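Local structure of Thiol:disulfide interchange protein DsbA (Neisseria meningitidis MC58, 3HZ8) at residues G8-Q20 with T157-A169. The protein probably acts as a thiol-disulfide oxidoreductase of the periplasm, introducing disulfide bonds into other proteins through a redox-active cysteine pair. The protein carries 1 engineered substitution. Residues are numbered along the deposited sequence; the frame is centred on the assembly and turned at random. Where two conformers were deposited one is given.
Sequences GQNYTVLANPIPQ and TVIVGGKYKVEFA
Strand 11-13 forms an outer edge of the thioredoxin-fold sheet of this DsbA, where T12 pairs antiparallel with K165 of strand 164-166, the second arm of the β-hairpin begun by strand 157-160. The two backbones exchange bonds, T12 N to K165 O at 2.9 Å and K165 N to T12 O at 2.8 Å. L14 N continues the ladder to K163 O; A15 and N16 then loop outward from the hairpin, and the chain rejoins it at P17 and I18, where I18 N meets a lone pair of G162 O in the carbonyl plane at 2.8 Å.

On the face of T12 and K165, threonine suits the edge because its hydroxyl can serve a neighbouring acid: OG1 donates to E167 OE2 at 2.7 Å, on the anti side of the carboxylate. A bend in the glutamate chain (chi2 -73°) carries the carboxylate back over the strand, while its CG packs on Y11 CA. The opposite face bears Y11, V13 and Y164. Their side chains run side by side; the tyrosine rings stand nearly perpendicular, at 85°, and V13 CG2 reaches the edge of the Y164 ring, whose OH bonds E188 of helix 171-191.

Beyond the loop, I18 and I159 are buried, with the partly exposed L14 beside them. G162, at positive phi, lies so close to I18 that a CB on it would run into I18 O. Q20, whose amide is held by E27 N at OE1 and by K25 O at NE2, brings OE1 to 3.2 Å from G161 CA.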
loop_
_atom_site.group_PDB
_atom_site.type_symbol
_atom_site.label_atom_id
_atom_site.label_comp_id
_atom_site.label_asym_id
_atom_site.label_seq_id
_atom_site.Cartn_x
_atom_site.Cartn_y
_atom_site.Cartn_z
ATOM N N GLY A 8 -13.362 -5.220 -17.306
ATOM C CA GLY A 8 -14.662 -5.237 -16.647
ATOM C C GLY A 8 -14.892 -6.485 -15.817
ATOM O O GLY A 8 -15.870 -6.551 -15.055
ATOM N N GLN A 9 -14.004 -7.472 -15.955
ATOM C CA GLN A 9 -14.147 -8.721 -15.220
ATOM C C GLN A 9 -13.049 -8.889 -14.176
ATOM O O GLN A 9 -13.337 -8.908 -12.990
ATOM C CB GLN A 9 -14.197 -9.909 -16.170
ATOM C CG GLN A 9 -15.125 -11.005 -15.712
ATOM C CD GLN A 9 -15.513 -11.926 -16.848
ATOM O OE1 GLN A 9 -16.706 -12.146 -17.107
ATOM N NE2 GLN A 9 -14.514 -12.460 -17.548
ATOM N N ASN A 10 -11.798 -9.001 -14.610
ATOM C CA ASN A 10 -10.699 -9.110 -13.649
ATOM C C ASN A 10 -9.842 -7.845 -13.532
ATOM O O ASN A 10 -8.955 -7.783 -12.697
ATOM C CB ASN A 10 -9.845 -10.381 -13.853
ATOM C CG ASN A 10 -9.297 -10.511 -15.251
ATOM O OD1 ASN A 10 -9.348 -9.575 -16.055
ATOM N ND2 ASN A 10 -8.785 -11.697 -15.566
ATOM N N TYR A 11 -10.131 -6.841 -14.359
ATOM C CA TYR A 11 -9.513 -5.527 -14.188
ATOM C C TYR A 11 -10.382 -4.460 -14.804
ATOM O O TYR A 11 -11.244 -4.743 -15.654
ATOM C CB TYR A 11 -8.099 -5.477 -14.783
ATOM C CG TYR A 11 -8.043 -5.256 -16.294
ATOM C CD1 TYR A 11 -7.775 -3.988 -16.833
ATOM C CD2 TYR A 11 -8.242 -6.316 -17.190
ATOM C CE1 TYR A 11 -7.707 -3.792 -18.216
ATOM C CE2 TYR A 11 -8.179 -6.119 -18.566
ATOM C CZ TYR A 11 -7.917 -4.852 -19.075
ATOM O OH TYR A 11 -7.841 -4.640 -20.444
ATOM N N THR A 12 -10.159 -3.226 -14.363
ATOM C CA THR A 12 -10.771 -2.063 -14.992
ATOM C C THR A 12 -9.703 -1.001 -15.209
ATOM O O THR A 12 -8.583 -1.121 -14.698
ATOM C CB THR A 12 -11.922 -1.480 -14.149
ATOM O OG1 THR A 12 -11.456 -1.232 -12.817
ATOM C CG2 THR A 12 -13.125 -2.433 -14.118
ATOM N N VAL A 13 -10.046 0.016 -16.001
ATOM C CA VAL A 13 -9.092 1.085 -16.332
ATOM C C VAL A 13 -9.518 2.389 -15.676
ATOM O O VAL A 13 -10.670 2.808 -15.804
ATOM C CB VAL A 13 -8.941 1.303 -17.870
ATOM C CG1 VAL A 13 -7.813 2.315 -18.180
ATOM C CG2 VAL A 13 -8.661 -0.022 -18.580
ATOM N N LEU A 14 -8.580 3.034 -14.980
ATOM C CA LEU A 14 -8.887 4.288 -14.296
ATOM C C LEU A 14 -9.188 5.408 -15.288
ATOM O O LEU A 14 -8.590 5.460 -16.374
ATOM C CB LEU A 14 -7.727 4.727 -13.400
ATOM C CG LEU A 14 -7.370 3.914 -12.157
ATOM C CD1 LEU A 14 -6.363 4.706 -11.318
ATOM C CD2 LEU A 14 -8.584 3.458 -11.344
ATOM N N ALA A 15 -10.092 6.308 -14.887
ATOM C CA ALA A 15 -10.439 7.474 -15.697
ATOM C C ALA A 15 -9.273 8.450 -15.814
ATOM O O ALA A 15 -9.113 9.130 -16.835
ATOM C CB ALA A 15 -11.661 8.197 -15.122
ATOM N N ASN A 16 -8.477 8.513 -14.752
ATOM C CA ASN A 16 -7.353 9.421 -14.622
ATOM C C ASN A 16 -6.211 8.646 -13.989
ATOM O O ASN A 16 -6.334 8.176 -12.855
ATOM C CB ASN A 16 -7.726 10.609 -13.739
ATOM C CG ASN A 16 -6.642 11.660 -13.684
ATOM O OD1 ASN A 16 -5.845 11.812 -14.622
ATOM N ND2 ASN A 16 -6.615 12.419 -12.579
ATOM N N PRO A 17 -5.105 8.468 -14.730
ATOM C CA PRO A 17 -4.045 7.628 -14.192
ATOM C C PRO A 17 -3.312 8.265 -13.009
ATOM O O PRO A 17 -3.198 9.491 -12.915
ATOM C CB PRO A 17 -3.099 7.448 -15.387
ATOM C CG PRO A 17 -3.320 8.671 -16.243
ATOM C CD PRO A 17 -4.797 8.975 -16.083
ATOM N N ILE A 18 -2.836 7.420 -12.094
ATOM C CA ILE A 18 -2.043 7.890 -10.956
ATOM C C ILE A 18 -0.570 7.936 -11.356
ATOM O O ILE A 18 -0.021 6.934 -11.780
ATOM C CB ILE A 18 -2.228 6.976 -9.726
ATOM C CG1 ILE A 18 -3.719 6.868 -9.389
ATOM C CG2 ILE A 18 -1.374 7.463 -8.534
ATOM C CD1 ILE A 18 -4.060 5.942 -8.218
ATOM N N PRO A 19 0.066 9.121 -11.263
ATOM C CA PRO A 19 1.494 9.127 -11.612
ATOM C C PRO A 19 2.308 8.142 -10.765
ATOM O O PRO A 19 2.124 8.054 -9.540
ATOM C CB PRO A 19 1.918 10.563 -11.309
ATOM C CG PRO A 19 0.657 11.362 -11.487
ATOM C CD PRO A 19 -0.428 10.472 -10.940
ATOM N N GLN A 20 3.189 7.393 -11.422
ATOM C CA GLN A 20 4.058 6.443 -10.736
ATOM C C GLN A 20 5.185 7.177 -10.033
ATOM O O GLN A 20 5.621 8.235 -10.496
ATOM C CB GLN A 20 4.679 5.473 -11.733
ATOM C CG GLN A 20 3.701 4.510 -12.379
ATOM C CD GLN A 20 4.405 3.298 -12.979
ATOM O OE1 GLN A 20 3.778 2.287 -13.273
ATOM N NE2 GLN A 20 5.727 3.394 -13.142
ATOM N N THR A 157 -7.382 -1.553 -2.441
ATOM C CA THR A 157 -7.467 -1.289 -3.887
ATOM C C THR A 157 -6.051 -1.442 -4.441
ATOM O O THR A 157 -5.109 -0.876 -3.886
ATOM C CB THR A 157 -7.997 0.150 -4.173
ATOM O OG1 THR A 157 -9.384 0.231 -3.798
ATOM C CG2 THR A 157 -7.867 0.528 -5.657
ATOM N N VAL A 158 -5.884 -2.218 -5.512
ATOM C CA VAL A 158 -4.563 -2.382 -6.111
ATOM C C VAL A 158 -4.617 -1.915 -7.548
ATOM O O VAL A 158 -5.492 -2.331 -8.300
ATOM C CB VAL A 158 -4.077 -3.860 -6.040
ATOM C CG1 VAL A 158 -2.733 -4.043 -6.792
ATOM C CG2 VAL A 158 -3.948 -4.304 -4.576
ATOM N N ILE A 159 -3.673 -1.032 -7.894
ATOM C CA ILE A 159 -3.579 -0.463 -9.223
ATOM C C ILE A 159 -2.184 -0.725 -9.818
ATOM O O ILE A 159 -1.165 -0.466 -9.173
ATOM C CB ILE A 159 -3.905 1.048 -9.167
ATOM C CG1 ILE A 159 -5.395 1.238 -8.858
ATOM C CG2 ILE A 159 -3.512 1.747 -10.464
ATOM C CD1 ILE A 159 -5.722 2.501 -8.098
ATOM N N VAL A 160 -2.146 -1.239 -11.045
ATOM C CA VAL A 160 -0.879 -1.555 -11.704
ATOM C C VAL A 160 -0.590 -0.557 -12.811
ATOM O O VAL A 160 -1.469 -0.216 -13.586
ATOM C CB VAL A 160 -0.895 -2.996 -12.275
ATOM C CG1 VAL A 160 0.440 -3.366 -12.915
ATOM C CG2 VAL A 160 -1.248 -3.983 -11.157
ATOM N N GLY A 161 0.645 -0.080 -12.879
ATOM C CA GLY A 161 1.029 0.812 -13.975
ATOM C C GLY A 161 0.312 2.145 -13.961
ATOM O O GLY A 161 0.188 2.788 -15.010
ATOM N N GLY A 162 -0.185 2.548 -12.788
ATOM C CA GLY A 162 -0.938 3.796 -12.650
ATOM C C GLY A 162 -2.355 3.793 -13.210
ATOM O O GLY A 162 -3.114 4.734 -12.981
ATOM N N LYS A 163 -2.737 2.745 -13.940
ATOM C CA LYS A 163 -4.006 2.813 -14.681
ATOM C C LYS A 163 -4.927 1.590 -14.627
ATOM O O LYS A 163 -6.082 1.704 -15.005
ATOM C CB LYS A 163 -3.738 3.156 -16.156
ATOM C CG LYS A 163 -2.958 2.081 -16.906
ATOM C CD LYS A 163 -2.609 2.462 -18.346
ATOM C CE LYS A 163 -3.844 2.725 -19.213
ATOM N NZ LYS A 163 -3.483 3.122 -20.637
ATOM N N TYR A 164 -4.420 0.435 -14.195
ATOM C CA TYR A 164 -5.207 -0.803 -14.237
ATOM C C TYR A 164 -5.563 -1.273 -12.836
ATOM O O TYR A 164 -4.692 -1.697 -12.082
ATOM C CB TYR A 164 -4.457 -1.909 -14.992
ATOM C CG TYR A 164 -4.122 -1.538 -16.424
ATOM C CD1 TYR A 164 -5.115 -1.178 -17.325
ATOM C CD2 TYR A 164 -2.809 -1.567 -16.873
ATOM C CE1 TYR A 164 -4.811 -0.847 -18.650
ATOM C CE2 TYR A 164 -2.491 -1.240 -18.196
ATOM C CZ TYR A 164 -3.496 -0.876 -19.072
ATOM O OH TYR A 164 -3.190 -0.527 -20.368
ATOM N N LYS A 165 -6.849 -1.202 -12.501
ATOM C CA LYS A 165 -7.329 -1.614 -11.192
ATOM C C LYS A 165 -7.634 -3.102 -11.218
ATOM O O LYS A 165 -8.368 -3.562 -12.096
ATOM C CB LYS A 165 -8.599 -0.835 -10.818
ATOM C CG LYS A 165 -9.206 -1.230 -9.463
ATOM C CD LYS A 165 -10.415 -0.367 -9.114
ATOM C CE LYS A 165 -11.088 -0.899 -7.874
ATOM N NZ LYS A 165 -12.229 -0.056 -7.446
ATOM N N VAL A 166 -7.069 -3.840 -10.262
ATOM C CA VAL A 166 -7.362 -5.261 -10.116
ATOM C C VAL A 166 -8.765 -5.446 -9.540
ATOM O O VAL A 166 -9.112 -4.825 -8.546
ATOM C CB VAL A 166 -6.344 -5.945 -9.190
ATOM C CG1 VAL A 166 -6.676 -7.425 -9.030
ATOM C CG2 VAL A 166 -4.940 -5.767 -9.739
ATOM N N GLU A 167 -9.577 -6.280 -10.189
ATOM C CA GLU A 167 -10.890 -6.637 -9.649
ATOM C C GLU A 167 -10.743 -8.055 -9.088
ATOM O O GLU A 167 -10.672 -9.024 -9.840
ATOM C CB GLU A 167 -11.973 -6.571 -10.732
ATOM C CG GLU A 167 -12.059 -5.231 -11.483
ATOM C CD GLU A 167 -12.660 -4.115 -10.644
ATOM O OE1 GLU A 167 -13.480 -4.431 -9.761
ATOM O OE2 GLU A 167 -12.325 -2.929 -10.860
ATOM N N PHE A 168 -10.633 -8.157 -7.765
ATOM C CA PHE A 168 -10.288 -9.419 -7.114
ATOM C C PHE A 168 -11.482 -10.367 -6.997
ATOM O O PHE A 168 -12.556 -9.957 -6.565
ATOM C CB PHE A 168 -9.776 -9.151 -5.694
ATOM C CG PHE A 168 -8.393 -8.567 -5.619
ATOM C CD1 PHE A 168 -7.289 -9.411 -5.536
ATOM C CD2 PHE A 168 -8.200 -7.186 -5.531
ATOM C CE1 PHE A 168 -5.990 -8.892 -5.425
ATOM C CE2 PHE A 168 -6.920 -6.655 -5.411
ATOM C CZ PHE A 168 -5.802 -7.512 -5.360
ATOM N N ALA A 169 -11.258 -11.628 -7.378
ATOM C CA ALA A 169 -12.170 -12.736 -7.046
ATOM C C ALA A 169 -11.778 -13.331 -5.681
ATOM O O ALA A 169 -12.634 -13.587 -4.823
ATOM C CB ALA A 169 -12.163 -13.801 -8.143
HETATM O O HOH W 1 -12.541 -10.810 -10.676
#